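Local coordinates for protein catechol O-methyltransferase (Mycobacterium tuberculosis, PDB 6JCL) that transfers the methyl group of S-adenosyl-L-methionine to a hydroxyl of catechol-like compounds, working as a homodimer that depends on a divalent metal cation, at residues T75-L78 against A79-A82; H97-V100 against A101-N104. All blocks are in the same frame, centred on the assembly; numbering follows the deposited sequence.

Contact 1 of 2, residues T75-L78 against A79-A82; sequences TIWL and ARGA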
loop_
_atom_site.group_PDB
_atom_site.type_symbol
_atom_site.label_atom_id
_atom_site.label_comp_id
_atom_site.label_asym_id
_atom_site.label_seq_id
_atom_site.Cartn_x
_atom_site.Cartn_y
_atom_site.Cartn_z
ATOM N N THR A 75 -12.422 -9.614 -5.056
ATOM C CA THR A 75 -12.502 -9.688 -6.515
ATOM C C THR A 75 -13.229 -8.488 -7.109
ATOM O O THR A 75 -12.810 -7.950 -8.144
ATOM C CB THR A 75 -13.225 -10.971 -6.901
ATOM O OG1 THR A 75 -12.848 -12.022 -5.992
ATOM C CG2 THR A 75 -12.889 -11.358 -8.346
ATOM N N ILE A 76 -14.337 -8.083 -6.484
ATOM C CA ILE A 76 -15.085 -6.924 -6.951
ATOM C C ILE A 76 -14.190 -5.692 -6.964
ATOM O O ILE A 76 -14.169 -4.931 -7.938
ATOM C CB ILE A 76 -16.332 -6.701 -6.068
ATOM C CG1 ILE A 76 -17.406 -7.764 -6.364
ATOM C CG2 ILE A 76 -16.886 -5.294 -6.281
ATOM C CD1 ILE A 76 -18.534 -7.846 -5.291
ATOM N N TRP A 77 -13.438 -5.480 -5.879
ATOM C CA TRP A 77 -12.532 -4.337 -5.790
ATOM C C TRP A 77 -11.443 -4.399 -6.857
ATOM O O TRP A 77 -11.114 -3.383 -7.487
ATOM C CB TRP A 77 -11.903 -4.304 -4.402
ATOM C CG TRP A 77 -12.795 -3.784 -3.296
ATOM C CD1 TRP A 77 -13.280 -4.493 -2.227
ATOM C CD2 TRP A 77 -13.259 -2.433 -3.128
ATOM N NE1 TRP A 77 -14.012 -3.656 -1.399
ATOM C CE2 TRP A 77 -13.998 -2.389 -1.920
ATOM C CE3 TRP A 77 -13.099 -1.252 -3.866
ATOM C CZ2 TRP A 77 -14.593 -1.216 -1.446
ATOM C CZ3 TRP A 77 -13.705 -0.076 -3.397
ATOM C CH2 TRP A 77 -14.450 -0.077 -2.199
ATOM N N LEU A 78 -10.870 -5.582 -7.079
ATOM C CA LEU A 78 -9.856 -5.705 -8.124
ATOM C C LEU A 78 -10.451 -5.401 -9.489
ATOM O O LEU A 78 -9.842 -4.686 -10.295
ATOM C CB LEU A 78 -9.257 -7.113 -8.111
ATOM C CG LEU A 78 -8.336 -7.355 -6.925
ATOM C CD1 LEU A 78 -8.036 -8.855 -6.798
ATOM C CD2 LEU A 78 -7.059 -6.538 -7.097
ATOM N N ALA A 79 -11.672 -5.888 -9.742
ATOM C CA ALA A 79 -12.307 -5.669 -11.041
ATOM C C ALA A 79 -12.647 -4.201 -11.238
ATOM O O ALA A 79 -12.529 -3.672 -12.344
ATOM C CB ALA A 79 -13.558 -6.532 -11.179
ATOM N N ARG A 80 -13.044 -3.525 -10.161
ATOM C CA ARG A 80 -13.266 -2.090 -10.234
ATOM C C ARG A 80 -11.992 -1.360 -10.626
ATOM O O ARG A 80 -12.025 -0.431 -11.449
ATOM C CB ARG A 80 -13.775 -1.592 -8.883
ATOM C CG ARG A 80 -15.236 -1.911 -8.636
ATOM C CD ARG A 80 -15.564 -1.631 -7.167
ATOM N NE ARG A 80 -16.999 -1.705 -6.941
ATOM C CZ ARG A 80 -17.587 -1.524 -5.764
ATOM N NH1 ARG A 80 -18.909 -1.604 -5.679
ATOM N NH2 ARG A 80 -16.856 -1.274 -4.675
ATOM N N GLY A 81 -10.859 -1.765 -10.046
ATOM C CA GLY A 81 -9.605 -1.094 -10.335
ATOM C C GLY A 81 -9.083 -1.385 -11.727
ATOM O O GLY A 81 -8.457 -0.522 -12.345
ATOM N N ALA A 82 -9.309 -2.606 -12.226
ATOM C CA ALA A 82 -8.897 -2.966 -13.585
ATOM C C ALA A 82 -9.738 -2.296 -14.673
ATOM O O ALA A 82 -9.303 -2.245 -15.825
ATOM C CB ALA A 82 -8.964 -4.478 -13.779
#
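Residues Thr75-Ala82 form two turns of one alpha-helix, in which Thr75, Ile76, Trp77 and Leu78 give their carbonyl oxygens to the amide N-H groups of Ala79, Arg80, Gly81 and Ala82, as in Arg80 N to Ile76 O at 2.9 Å. The side chain that does most across this turn is Arg80. Its chain runs extended from CG to NE and brings the guanidinium over one face of the Trp77 indole, with NH2 3.6 Å from CZ3 of Trp77. This is a cation-pi contact: Arg80 CZ lies 4.9 Å from the centroid of the six-membered ring of Trp77, 12° off the ring normal. The two planes stand almost perpendicular, at 86°, and the guanidinium therefore presents an edge to the ring face instead of stacking flat. One face of the same guanidinium rests against Ile76, whose CG2 is 3.7 Å from Arg80 NE; that methyl is anti to the backbone N of Ile76 and runs alongside the arginine chain. The helix is the crossover of a beta-alpha-beta unit between strands 63-67 and 87-92 of the Rossmann-like methyltransferase fold, and the small Ala79 suits close packing on Val88 of the second strand. Leu27 of helix 25-36 touches Ile76, Trp77 and Arg80, an apolar partner for the aliphatic and aromatic parts of these side chains. Arg80 NH2 also makes a salt bridge to Asp24, which probably helps hold the charged end over the indole. Thr75, at the other end, hydrogen-bonds through OG1 to Glu66, which probably takes part in binding S-adenosylmethionine.

Contact 2 of 2, residues H97-V100 against A101-N104; sequences HAEV and ARVN. With SAH (S-adenosyl-L-homocysteine), chain I.
Val100 lies beside Asn104, one helical turn along, pointing the same way, and its CG1 comes within 3.6 Å of Asn104 ND2. That methyl is anti to the backbone N of Val100 (chi1 170°), which carries it along the helix toward the amide. The compact branched chain lays one methyl against Asn104, while the side chain also meets Ala37 and Ser34 of helix 25-36. Asn104 spends its amide beyond the helix: ND2 donates to the carbonyl oxygen of Gly71 and, weakly, to that of Ala30, tying the helix to the loop after strand 63-67.

Arg102 forms a salt bridge with Glu99 on the exposed side. The glutamate chain bends at chi2 and turns OE2 back to Arg102 NH1, 3.3 Å away. The bond is weak, with an N-H...O angle of 129°, and although OE2 sits at the guanidinium edge, the carboxylate plane is turned 68° from that of the guanidinium. Arg102 NH2 has another partner in the carbonyl oxygen of Val116 on strand 114-118, where Ala98 also packs, its single methyl allowing the helix to lie close.

Ala101 is buried, its CB 3.5 Å from His97 O, and its small side chain touches Thr69 of the cofactor-binding loop. A turn earlier, His97 reaches into the cofactor pocket of this class I-like methyltransferase. Its ND1 donates to the ribose O3' of S-adenosyl-L-homocysteine at 3.0 Å in a nearly straight bond, the hydroxyl oxygen lying at the ring edge. This bond requires a proton on ND1, whereas the skewed Glu99-Arg102 pair probably adds only modest electrostatic stabilisation to the helix surface.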
loop_
_atom_site.group_PDB
_atom_site.type_symbol
_atom_site.label_atom_id
_atom_site.label_comp_id
_atom_site.label_asym_id
_atom_site.label_seq_id
_atom_site.Cartn_x
_atom_site.Cartn_y
_atom_site.Cartn_z
ATOM N N HIS A 97 -18.591 -21.577 -2.788
ATOM C CA HIS A 97 -18.039 -20.223 -2.769
ATOM C C HIS A 97 -18.059 -19.619 -4.169
ATOM O O HIS A 97 -18.468 -18.471 -4.357
ATOM C CB HIS A 97 -16.614 -20.239 -2.209
ATOM C CG HIS A 97 -16.552 -20.678 -0.782
ATOM N ND1 HIS A 97 -15.409 -20.586 -0.019
ATOM C CD2 HIS A 97 -17.499 -21.228 0.016
ATOM C CE1 HIS A 97 -15.659 -21.043 1.195
ATOM N NE2 HIS A 97 -16.912 -21.460 1.235
ATOM N N ALA A 98 -17.637 -20.392 -5.169
ATOM C CA ALA A 98 -17.628 -19.877 -6.538
ATOM C C ALA A 98 -19.018 -19.439 -6.981
ATOM O O ALA A 98 -19.168 -18.401 -7.638
ATOM C CB ALA A 98 -17.086 -20.933 -7.499
ATOM N N GLU A 99 -20.051 -20.212 -6.631
ATOM C CA GLU A 99 -21.405 -19.860 -7.062
ATOM C C GLU A 99 -21.876 -18.557 -6.431
ATOM O O GLU A 99 -22.465 -17.702 -7.115
ATOM C CB GLU A 99 -22.372 -20.999 -6.737
ATOM C CG GLU A 99 -23.375 -21.296 -7.842
ATOM C CD GLU A 99 -22.747 -21.314 -9.240
ATOM O OE1 GLU A 99 -23.403 -20.833 -10.186
ATOM O OE2 GLU A 99 -21.611 -21.815 -9.403
ATOM N N VAL A 100 -21.619 -18.389 -5.136
ATOM C CA VAL A 100 -21.937 -17.138 -4.450
ATOM C C VAL A 100 -21.168 -15.979 -5.066
ATOM O O VAL A 100 -21.729 -14.899 -5.299
ATOM C CB VAL A 100 -21.651 -17.278 -2.944
ATOM C CG1 VAL A 100 -21.737 -15.909 -2.238
ATOM C CG2 VAL A 100 -22.607 -18.274 -2.321
ATOM N N ALA A 101 -19.868 -16.178 -5.332
ATOM C CA ALA A 101 -19.044 -15.115 -5.902
ATOM C C ALA A 101 -19.555 -14.677 -7.269
ATOM O O ALA A 101 -19.548 -13.481 -7.589
ATOM C CB ALA A 101 -17.582 -15.562 -6.000
ATOM N N ARG A 102 -19.986 -15.627 -8.104
ATOM C CA ARG A 102 -20.488 -15.254 -9.418
ATOM C C ARG A 102 -21.733 -14.386 -9.298
ATOM O O ARG A 102 -21.878 -13.387 -10.017
ATOM C CB ARG A 102 -20.760 -16.514 -10.234
ATOM C CG ARG A 102 -19.467 -17.163 -10.735
ATOM C CD ARG A 102 -19.757 -18.444 -11.492
ATOM N NE ARG A 102 -18.533 -19.057 -12.001
ATOM C CZ ARG A 102 -18.317 -20.367 -12.019
ATOM N NH1 ARG A 102 -19.240 -21.196 -11.550
ATOM N NH2 ARG A 102 -17.181 -20.850 -12.507
ATOM N N VAL A 103 -22.636 -14.737 -8.380
ATOM C CA VAL A 103 -23.802 -13.884 -8.145
ATOM C C VAL A 103 -23.367 -12.498 -7.673
ATOM O O VAL A 103 -23.910 -11.472 -8.119
ATOM C CB VAL A 103 -24.758 -14.553 -7.134
ATOM C CG1 VAL A 103 -25.857 -13.581 -6.717
ATOM C CG2 VAL A 103 -25.361 -15.821 -7.725
ATOM N N ASN A 104 -22.393 -12.443 -6.759
ATOM C CA ASN A 104 -21.965 -11.161 -6.210
ATOM C C ASN A 104 -21.299 -10.286 -7.270
ATOM O O ASN A 104 -21.510 -9.066 -7.295
ATOM C CB ASN A 104 -21.022 -11.390 -5.027
ATOM C CG ASN A 104 -21.761 -11.859 -3.792
ATOM O OD1 ASN A 104 -22.984 -11.722 -3.699
ATOM N ND2 ASN A 104 -21.030 -12.418 -2.837
HETATM N N SAH I . -9.982 -13.041 -1.056
HETATM C CA SAH I . -11.284 -13.172 -0.383
HETATM C CB SAH I . -11.163 -14.145 0.786
HETATM C CG SAH I . -10.556 -15.498 0.422
HETATM S SD SAH I . -10.794 -16.658 1.793
HETATM C C SAH I . -11.792 -11.821 0.102
HETATM O O SAH I . -12.944 -11.433 -0.125
HETATM O OXT SAH I . -11.018 -11.088 0.704
HETATM C "C5'" SAH I . -9.794 -18.006 1.117
HETATM C "C4'" SAH I . -10.469 -18.759 -0.033
HETATM O "O4'" SAH I . -9.510 -19.635 -0.591
HETATM C "C3'" SAH I . -11.647 -19.651 0.382
HETATM O "O3'" SAH I . -12.774 -19.321 -0.430
HETATM C "C2'" SAH I . -11.185 -21.071 0.100
HETATM O "O2'" SAH I . -12.230 -21.969 -0.257
HETATM C "C1'" SAH I . -10.139 -20.833 -0.992
HETATM N N9 SAH I . -9.148 -21.907 -1.157
HETATM C C8 SAH I . -8.565 -22.660 -0.156
HETATM N N7 SAH I . -7.711 -23.524 -0.746
HETATM C C5 SAH I . -7.739 -23.319 -2.087
HETATM C C6 SAH I . -7.069 -23.946 -3.138
HETATM N N6 SAH I . -6.207 -24.946 -2.923
HETATM N N1 SAH I . -7.307 -23.504 -4.418
HETATM C C2 SAH I . -8.217 -22.486 -4.662
HETATM N N3 SAH I . -8.890 -21.877 -3.625
HETATM C C4 SAH I . -8.640 -22.304 -2.354
#

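Contact 1 precedes contact 2 along the chain, and their centres are about 15 Å apart. Helix 73-82 and helix 95-107 belong to successive beta-alpha-beta units that share strand 87-92, within a parallel region where strands 63-67, 87-92 and 114-118 are neighbours. The two contacts meet directly, Ile76 CD1 packing 3.8 Å from Asn104 O, and helix 25-36 touches both. Each also lies near Thr69 of the cofactor-binding loop: Thr75 approaches it from contact 1 and Ala101 from contact 2. Both helices belong to the part of the fold that binds the cofactor; contact 2 lies at the cofactor and contact 1 further back, the side chain of Thr75 about 6 Å from the bound S-adenosyl-L-homocysteine.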